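Side-chain contacts in H127A/Y244A mutant of alginate lyase AlyC3 in complex with dimannuronate (Psychromonas sp., PDB 7C8F), which belongs to the PL7 family of alginate lyases, which cleave the glycosidic bonds of alginate by beta-elimination: residues G48-I53 with N78-H83; A240-Q245 with S251-N256. All blocks are in the same frame, centred on the assembly; numbering follows the deposited sequence.

Contact 1: residues G48-I53 with N78-H83; sequences GNFTGI and NEVRVH
Asn49 OD1 is gripped twice by Thr51, which probably helps hold the loop from which Phe50 reaches Val80. Thr51 OG1 approaches Asn49 OD1 at 2.8 Å in the carbonyl plane, on a lone pair. The backbone N of Thr51 meets Asn49 OD1 at 2.9 Å from 29° out of that plane, with a fairly straight N-H...O angle of 161°; this second bond closes an Asx turn. A type II turn from Phe50 to Ile53 overlaps it, with Ile53 N bonded to Phe50 O at 2.9 Å. Gly48 O lies in the plane of the Phe50 ring, at its edge.

The apolar contact itself is light. Phe50 CZ lies 4.3 Å from Val80 CG2, the methyl meeting the ring obliquely; Val80 was modelled in two conformers, so the distance describes one of them. Leu24 of helix 18-25 touches both side chains.

At the other end, the edge of the His83 imidazole faces Gly48, with His83 CE1 4.1 Å from Gly48 N. A chi1 of -82° sets CG beside the backbone N, and this brings the ring edge to Gly48. Arg81 O lies 4.3 Å above the plane of the His83 ring, offset toward its rim. The firm polar partner of His83 is Glu28, bonded through NE2. Arg81 bonds the next residue along the chain, Arg81 NH2 reaching Val82 O at 2.8 Å nearly in the guanidinium plane.

With only 104 Å² buried, the geometry is that of a connecting loop laid against a strand of the larger sheet in a PL7 beta-jelly-roll lyase.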
ATOM      1  N   GLY B  48      -6.181  10.310 -26.533  1.00 14.77           N
ATOM      2  CA  GLY B  48      -5.695   9.278 -27.420  1.00 17.69           C
ATOM      3  C   GLY B  48      -5.733   9.630 -28.890  1.00 15.18           C
ATOM      4  O   GLY B  48      -5.427   8.770 -29.722  1.00 18.74           O
ATOM      5  N   ASN B  49      -6.102  10.859 -29.242  1.00 14.64           N
ATOM      6  CA  ASN B  49      -6.132  11.254 -30.645  1.00 15.37           C
ATOM      7  C   ASN B  49      -4.847  11.997 -30.960  1.00 14.50           C
ATOM      8  O   ASN B  49      -4.680  13.167 -30.598  1.00 16.21           O
ATOM      9  CB  ASN B  49      -7.358  12.088 -30.987  1.00 15.67           C
ATOM     10  CG  ASN B  49      -7.551  12.185 -32.473  1.00 16.56           C
ATOM     11  OD1 ASN B  49      -6.616  11.936 -33.240  1.00 19.47           O
ATOM     12  ND2 ASN B  49      -8.758  12.526 -32.902  1.00 17.92           N
ATOM     13  N   PHE B  50      -3.947  11.303 -31.650  1.00 15.92           N
ATOM     14  CA  PHE B  50      -2.670  11.848 -32.072  1.00 17.20           C
ATOM     15  C   PHE B  50      -2.717  12.500 -33.450  1.00 17.93           C
ATOM     16  O   PHE B  50      -1.666  12.911 -33.950  1.00 18.99           O
ATOM     17  CB  PHE B  50      -1.594  10.753 -32.037  1.00 17.13           C
ATOM     18  CG  PHE B  50      -0.970  10.549 -30.671  1.00 15.66           C
ATOM     19  CD1 PHE B  50      -1.659   9.882 -29.656  1.00 13.77           C
ATOM     20  CD2 PHE B  50       0.305  11.021 -30.413  1.00 17.12           C
ATOM     21  CE1 PHE B  50      -1.084   9.688 -28.403  1.00 16.66           C
ATOM     22  CE2 PHE B  50       0.892  10.838 -29.177  1.00 16.41           C
ATOM     23  CZ  PHE B  50       0.200  10.168 -28.165  1.00 15.18           C
ATOM     24  N   THR B  51      -3.901  12.634 -34.056  1.00 18.60           N
ATOM     25  CA  THR B  51      -3.986  13.267 -35.369  1.00 17.49           C
ATOM     26  C   THR B  51      -3.363  14.654 -35.308  1.00 19.18           C
ATOM     27  O   THR B  51      -3.715  15.468 -34.449  1.00 22.02           O
ATOM     28  CB  THR B  51      -5.455  13.369 -35.788  1.00 14.67           C
ATOM     29  OG1 THR B  51      -5.993  12.051 -35.981  1.00 18.64           O
ATOM     30  CG2 THR B  51      -5.580  14.182 -37.101  1.00 21.35           C
ATOM     31  N   GLY B  52      -2.407  14.913 -36.205  1.00 21.21           N
ATOM     32  CA  GLY B  52      -1.730  16.194 -36.258  1.00 23.02           C
ATOM     33  C   GLY B  52      -0.575  16.386 -35.293  1.00 28.85           C
ATOM     34  O   GLY B  52       0.096  17.425 -35.359  1.00 28.88           O
ATOM     35  N   ILE B  53      -0.311  15.436 -34.400  1.00 21.48           N
ATOM     36  CA  ILE B  53       0.716  15.594 -33.374  1.00 22.81           C
ATOM     37  C   ILE B  53       2.052  15.148 -33.958  1.00 23.65           C
ATOM     38  O   ILE B  53       2.275  13.952 -34.158  1.00 25.15           O
ATOM     39  CB  ILE B  53       0.372  14.793 -32.114  1.00 20.67           C
ATOM     40  CG1 ILE B  53      -0.977  15.248 -31.548  1.00 23.52           C
ATOM     41  CG2 ILE B  53       1.484  14.922 -31.075  1.00 23.15           C
ATOM     42  CD1 ILE B  53      -1.005  16.690 -31.112  1.00 32.23           C
ATOM     43  N   ASN B  78      10.268  12.834 -22.891  1.00 15.83           N
ATOM     44  CA  ASN B  78       9.430  12.829 -24.083  1.00 15.40           C
ATOM     45  C   ASN B  78       8.911  11.397 -24.225  1.00 16.53           C
ATOM     46  O   ASN B  78       9.640  10.519 -24.696  1.00 16.70           O
ATOM     47  CB  ASN B  78      10.243  13.259 -25.292  1.00 16.24           C
ATOM     48  CG  ASN B  78       9.464  13.160 -26.582  1.00 17.40           C
ATOM     49  OD1 ASN B  78       8.262  12.901 -26.579  1.00 17.20           O
ATOM     50  ND2 ASN B  78      10.149  13.380 -27.706  1.00 18.27           N
ATOM     51  N   GLU B  79       7.677  11.164 -23.790  1.00 14.96           N
ATOM     52  CA  GLU B  79       7.201   9.802 -23.632  1.00 15.40           C
ATOM     53  C   GLU B  79       5.739   9.674 -24.009  1.00 14.80           C
ATOM     54  O   GLU B  79       4.929  10.563 -23.724  1.00 16.77           O
ATOM     55  CB  GLU B  79       7.314   9.342 -22.166  1.00 16.67           C
ATOM     56  CG  GLU B  79       8.746   9.224 -21.661  1.00 19.05           C
ATOM     57  CD  GLU B  79       8.825   9.151 -20.151  1.00 20.38           C
ATOM     58  OE1 GLU B  79       8.145   9.948 -19.460  1.00 22.57           O
ATOM     59  OE2 GLU B  79       9.570   8.282 -19.659  1.00 28.68           O
ATOM     60  N   VAL B  80       5.402   8.554 -24.632  0.78 13.61           N
ATOM     61  CA  VAL B  80       4.015   8.121 -24.738  0.78 14.04           C
ATOM     62  C   VAL B  80       3.647   7.408 -23.441  0.78 13.68           C
ATOM     63  O   VAL B  80       4.377   6.518 -22.983  0.78 14.46           O
ATOM     64  CB  VAL B  80       3.835   7.199 -25.954  0.78 17.61           C
ATOM     65  CG1 VAL B  80       2.550   6.411 -25.856  0.78 24.58           C
ATOM     66  CG2 VAL B  80       3.859   8.008 -27.258  0.78 15.60           C
ATOM     67  N   ARG B  81       2.525   7.805 -22.841  1.00 12.99           N
ATOM     68  CA  ARG B  81       2.058   7.301 -21.552  1.00 12.53           C
ATOM     69  C   ARG B  81       0.763   6.546 -21.813  1.00 14.90           C
ATOM     70  O   ARG B  81      -0.252   7.158 -22.166  1.00 13.83           O
ATOM     71  CB  ARG B  81       1.863   8.452 -20.558  1.00 12.87           C
ATOM     72  CG  ARG B  81       1.555   8.044 -19.112  1.00 13.41           C
ATOM     73  CD  ARG B  81       0.060   7.800 -18.860  1.00 14.75           C
ATOM     74  NE  ARG B  81      -0.269   7.958 -17.435  1.00 13.90           N
ATOM     75  CZ  ARG B  81      -0.971   7.105 -16.696  1.00 12.37           C
ATOM     76  NH1 ARG B  81      -1.214   7.390 -15.411  1.00 13.53           N
ATOM     77  NH2 ARG B  81      -1.487   5.996 -17.223  1.00 14.23           N
ATOM     78  N   VAL B  82       0.808   5.223 -21.698  1.00 12.01           N
ATOM     79  CA  VAL B  82      -0.375   4.401 -21.928  1.00 12.73           C
ATOM     80  C   VAL B  82      -1.366   4.644 -20.797  1.00 13.53           C
ATOM     81  O   VAL B  82      -1.009   4.605 -19.617  1.00 13.63           O
ATOM     82  CB  VAL B  82       0.014   2.917 -22.062  1.00 12.87           C
ATOM     83  CG1 VAL B  82      -1.207   2.058 -22.346  1.00 14.73           C
ATOM     84  CG2 VAL B  82       1.072   2.730 -23.170  1.00 14.18           C
ATOM     85  N   HIS B  83      -2.628   4.911 -21.156  1.00 14.46           N
ATOM     86  CA  HIS B  83      -3.588   5.443 -20.186  1.00 12.80           C
ATOM     87  C   HIS B  83      -3.999   4.460 -19.098  1.00 13.85           C
ATOM     88  O   HIS B  83      -4.340   4.891 -17.990  1.00 15.93           O
ATOM     89  CB  HIS B  83      -4.825   5.949 -20.914  1.00 13.57           C
ATOM     90  CG  HIS B  83      -4.652   7.322 -21.471  1.00 16.68           C
ATOM     91  ND1 HIS B  83      -5.055   7.673 -22.743  1.00 18.91           N
ATOM     92  CD2 HIS B  83      -4.134   8.442 -20.912  1.00 17.86           C
ATOM     93  CE1 HIS B  83      -4.800   8.956 -22.939  1.00 17.49           C
ATOM     94  NE2 HIS B  83      -4.244   9.446 -21.845  1.00 18.09           N
TER

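Contact 2: residues A240-Q245 with S251-N256; sequences AGVANQ and SEAHFN
The polar link between the segments is a single side-chain bond, Ser251 OG to Asn244 OD1 at 2.7 Å. The hydroxyl lies in the carbonyl plane on a lone pair of OD1, at a C=O...O angle of 136°. Asn244 ND2 donates to the backbone oxygens of Met71 and Asn73, which sets the amide the right way round to offer OD1 to the serine. Met71 O is also a partner of Ser251 OG, so two acceptors share or compete for one hydroxyl proton. The serine chi1 of 59° places OG between the backbone N and the carbonyl carbon, where it meets Asn244 OD1. A leucine in place of Asn244 would probably cost Ser251 this acceptor and the Met71 and Asn73 oxygens the N-H groups of the amide.

Apolar packing pairs Val242 CG1 with Ala253 CB at 3.6 Å and, beyond the corner at Gly241, Ala240 CB with Phe255 CE2 at 4.1 Å.

Van der Waals contacts with polar atoms and backbone complete the interface. Val242 CB rests 3.5 Å from Ser251 OG. Phe255 CZ comes within 3.8 Å of Gly241 N, obliquely, whereas Gly241 O lies in the ring plane at the edge, 4.0 Å from Phe255 CE1.

On strand 251-255, Glu252 points away from this interface, and its OE2 takes His254 NE2 on the anti lone pair.

The strand axes approach to 7.6 Å with N-to-C directions 149° apart, and side chains rather than backbone bonds fill the space: the two strands belong to different sheets. This is face-to-face packing inside the beta-sandwich of the PL7 jelly roll.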
ATOM      1  N   ALA B 240       6.922   4.908 -22.699  1.00 12.25           N
ATOM      2  CA  ALA B 240       7.973   4.623 -23.661  1.00 12.32           C
ATOM      3  C   ALA B 240       8.383   5.917 -24.340  1.00 13.50           C
ATOM      4  O   ALA B 240       7.527   6.739 -24.675  1.00 14.33           O
ATOM      5  CB  ALA B 240       7.510   3.604 -24.711  1.00 13.19           C
ATOM      6  N   GLY B 241       9.686   6.084 -24.548  1.00 13.84           N
ATOM      7  CA  GLY B 241      10.203   7.251 -25.247  1.00 14.34           C
ATOM      8  C   GLY B 241      11.621   7.509 -24.796  1.00 13.67           C
ATOM      9  O   GLY B 241      12.435   6.576 -24.807  1.00 14.93           O
ATOM     10  N   VAL B 242      11.930   8.732 -24.360  1.00 15.03           N
ATOM     11  CA  VAL B 242      13.219   9.035 -23.737  1.00 13.99           C
ATOM     12  C   VAL B 242      12.999   9.891 -22.504  1.00 15.90           C
ATOM     13  O   VAL B 242      12.102  10.740 -22.466  1.00 17.07           O
ATOM     14  CB  VAL B 242      14.206   9.752 -24.685  1.00 15.48           C
ATOM     15  CG1 VAL B 242      14.618   8.846 -25.809  1.00 17.61           C
ATOM     16  CG2 VAL B 242      13.588  11.035 -25.220  1.00 17.32           C
ATOM     17  N   ALA B 243      13.818   9.647 -21.487  1.00 15.56           N
ATOM     18  CA  ALA B 243      13.906  10.491 -20.308  1.00 16.49           C
ATOM     19  C   ALA B 243      15.383  10.575 -19.962  1.00 17.00           C
ATOM     20  O   ALA B 243      16.064   9.546 -19.922  1.00 17.05           O
ATOM     21  CB  ALA B 243      13.100   9.913 -19.138  1.00 16.49           C
ATOM     22  N   ASN B 244      15.886  11.788 -19.737  1.00 17.23           N
ATOM     23  CA  ASN B 244      17.324  12.026 -19.653  1.00 17.47           C
ATOM     24  C   ASN B 244      17.785  12.017 -18.209  1.00 17.42           C
ATOM     25  O   ASN B 244      17.279  12.788 -17.383  1.00 21.15           O
ATOM     26  CB  ASN B 244      17.687  13.378 -20.263  1.00 19.47           C
ATOM     27  CG  ASN B 244      17.430  13.437 -21.741  1.00 22.12           C
ATOM     28  OD1 ASN B 244      17.267  12.415 -22.403  1.00 18.51           O
ATOM     29  ND2 ASN B 244      17.403  14.655 -22.282  1.00 19.16           N
ATOM     30  N   GLN B 245      18.757  11.152 -17.912  1.00 16.51           N
ATOM     31  CA  GLN B 245      19.515  11.240 -16.672  1.00 18.05           C
ATOM     32  C   GLN B 245      20.981  11.487 -17.019  1.00 22.16           C
ATOM     33  O   GLN B 245      21.864  10.678 -16.701  1.00 21.04           O
ATOM     34  CB  GLN B 245      19.300   9.989 -15.811  1.00 20.73           C
ATOM     35  CG  GLN B 245      17.856   9.854 -15.273  1.00 21.12           C
ATOM     36  CD  GLN B 245      16.936   9.004 -16.161  1.00 20.26           C
ATOM     37  OE1 GLN B 245      17.389   8.118 -16.889  1.00 20.73           O
ATOM     38  NE2 GLN B 245      15.629   9.271 -16.092  1.00 23.73           N
ATOM     39  N   SER B 251      19.209  13.191 -26.219  1.00 18.07           N
ATOM     40  CA  SER B 251      19.005  11.773 -26.455  1.00 18.87           C
ATOM     41  C   SER B 251      18.124  11.576 -27.683  1.00 20.86           C
ATOM     42  O   SER B 251      17.371  12.467 -28.088  1.00 19.20           O
ATOM     43  CB  SER B 251      18.314  11.145 -25.249  1.00 19.57           C
ATOM     44  OG  SER B 251      17.071  11.790 -25.045  1.00 19.27           O
ATOM     45  N   GLU B 252      18.209  10.383 -28.260  1.00 17.25           N
ATOM     46  CA  GLU B 252      17.456  10.048 -29.458  1.00 18.99           C
ATOM     47  C   GLU B 252      17.243   8.546 -29.474  1.00 20.27           C
ATOM     48  O   GLU B 252      18.216   7.781 -29.454  1.00 19.73           O
ATOM     49  CB  GLU B 252      18.194  10.496 -30.725  1.00 19.01           C
ATOM     50  CG  GLU B 252      17.468  10.117 -31.997  1.00 21.80           C
ATOM     51  CD  GLU B 252      18.094  10.733 -33.230  1.00 35.87           C
ATOM     52  OE1 GLU B 252      18.975  11.607 -33.074  1.00 33.72           O
ATOM     53  OE2 GLU B 252      17.697  10.343 -34.349  1.00 29.00           O
ATOM     54  N   ALA B 253      15.983   8.122 -29.482  1.00 16.97           N
ATOM     55  CA  ALA B 253      15.616   6.718 -29.571  1.00 16.21           C
ATOM     56  C   ALA B 253      14.733   6.502 -30.789  1.00 18.49           C
ATOM     57  O   ALA B 253      13.805   7.284 -31.040  1.00 19.23           O
ATOM     58  CB  ALA B 253      14.873   6.257 -28.312  1.00 17.69           C
ATOM     59  N   HIS B 254      15.015   5.436 -31.535  1.00 18.27           N
ATOM     60  CA  HIS B 254      14.232   5.041 -32.703  1.00 16.25           C
ATOM     61  C   HIS B 254      13.504   3.743 -32.392  1.00 17.02           C
ATOM     62  O   HIS B 254      14.140   2.727 -32.091  1.00 19.40           O
ATOM     63  CB  HIS B 254      15.130   4.875 -33.932  1.00 18.37           C
ATOM     64  CG  HIS B 254      15.667   6.171 -34.451  1.00 18.73           C
ATOM     65  ND1 HIS B 254      16.142   6.313 -35.739  1.00 28.32           N
ATOM     66  CD2 HIS B 254      15.805   7.385 -33.864  1.00 20.32           C
ATOM     67  CE1 HIS B 254      16.547   7.557 -35.921  1.00 31.83           C
ATOM     68  NE2 HIS B 254      16.357   8.228 -34.799  1.00 22.18           N
ATOM     69  N   PHE B 255      12.171   3.779 -32.433  1.00 16.82           N
ATOM     70  CA  PHE B 255      11.347   2.606 -32.166  1.00 16.60           C
ATOM     71  C   PHE B 255      10.830   2.062 -33.495  1.00 19.80           C
ATOM     72  O   PHE B 255       9.933   2.653 -34.109  1.00 19.06           O
ATOM     73  CB  PHE B 255      10.150   2.985 -31.294  1.00 16.76           C
ATOM     74  CG  PHE B 255      10.470   3.177 -29.825  1.00 14.77           C
ATOM     75  CD1 PHE B 255      11.188   4.280 -29.382  1.00 16.50           C
ATOM     76  CD2 PHE B 255       9.984   2.283 -28.882  1.00 16.83           C
ATOM     77  CE1 PHE B 255      11.460   4.466 -28.021  1.00 15.31           C
ATOM     78  CE2 PHE B 255      10.244   2.471 -27.509  1.00 15.17           C
ATOM     79  CZ  PHE B 255      10.983   3.557 -27.087  1.00 15.62           C
ATOM     80  N   ASN B 256      11.372   0.925 -33.931  1.00 17.05           N
ATOM     81  CA  ASN B 256      10.811   0.249 -35.096  1.00 20.19           C
ATOM     82  C   ASN B 256       9.455  -0.371 -34.783  1.00 19.44           C
ATOM     83  O   ASN B 256       8.651  -0.599 -35.696  1.00 20.28           O
ATOM     84  CB  ASN B 256      11.807  -0.809 -35.586  1.00 21.72           C
ATOM     85  CG  ASN B 256      11.309  -1.586 -36.787  1.00 55.23           C
ATOM     86  OD1 ASN B 256      11.166  -1.041 -37.882  1.00 34.33           O
ATOM     87  ND2 ASN B 256      11.076  -2.881 -36.594  1.00 29.42           N
TER

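How the contacts relate
Contact 1 closes before contact 2 opens along the chain, and their centres lie about 15 Å apart. They meet on one sheet, where strand 77-82 runs antiparallel to strands 235-240 and 242-245: Val80 N is 2.8 Å from Ala240 O, and Asn78 N is 2.8 Å from Val242 O, both probable hydrogen bonds. Contact 1 thus attaches a loop to this sheet, while contact 2 joins the sheet to the second one through strand 250-264. These neighbouring strands lie near the sugar site: Arg77, next to contact 1, lines the glycan pocket, and the Asn244 side chain is about 9 Å from a bound mannuronate, consistent with a substrate groove built on this sheet.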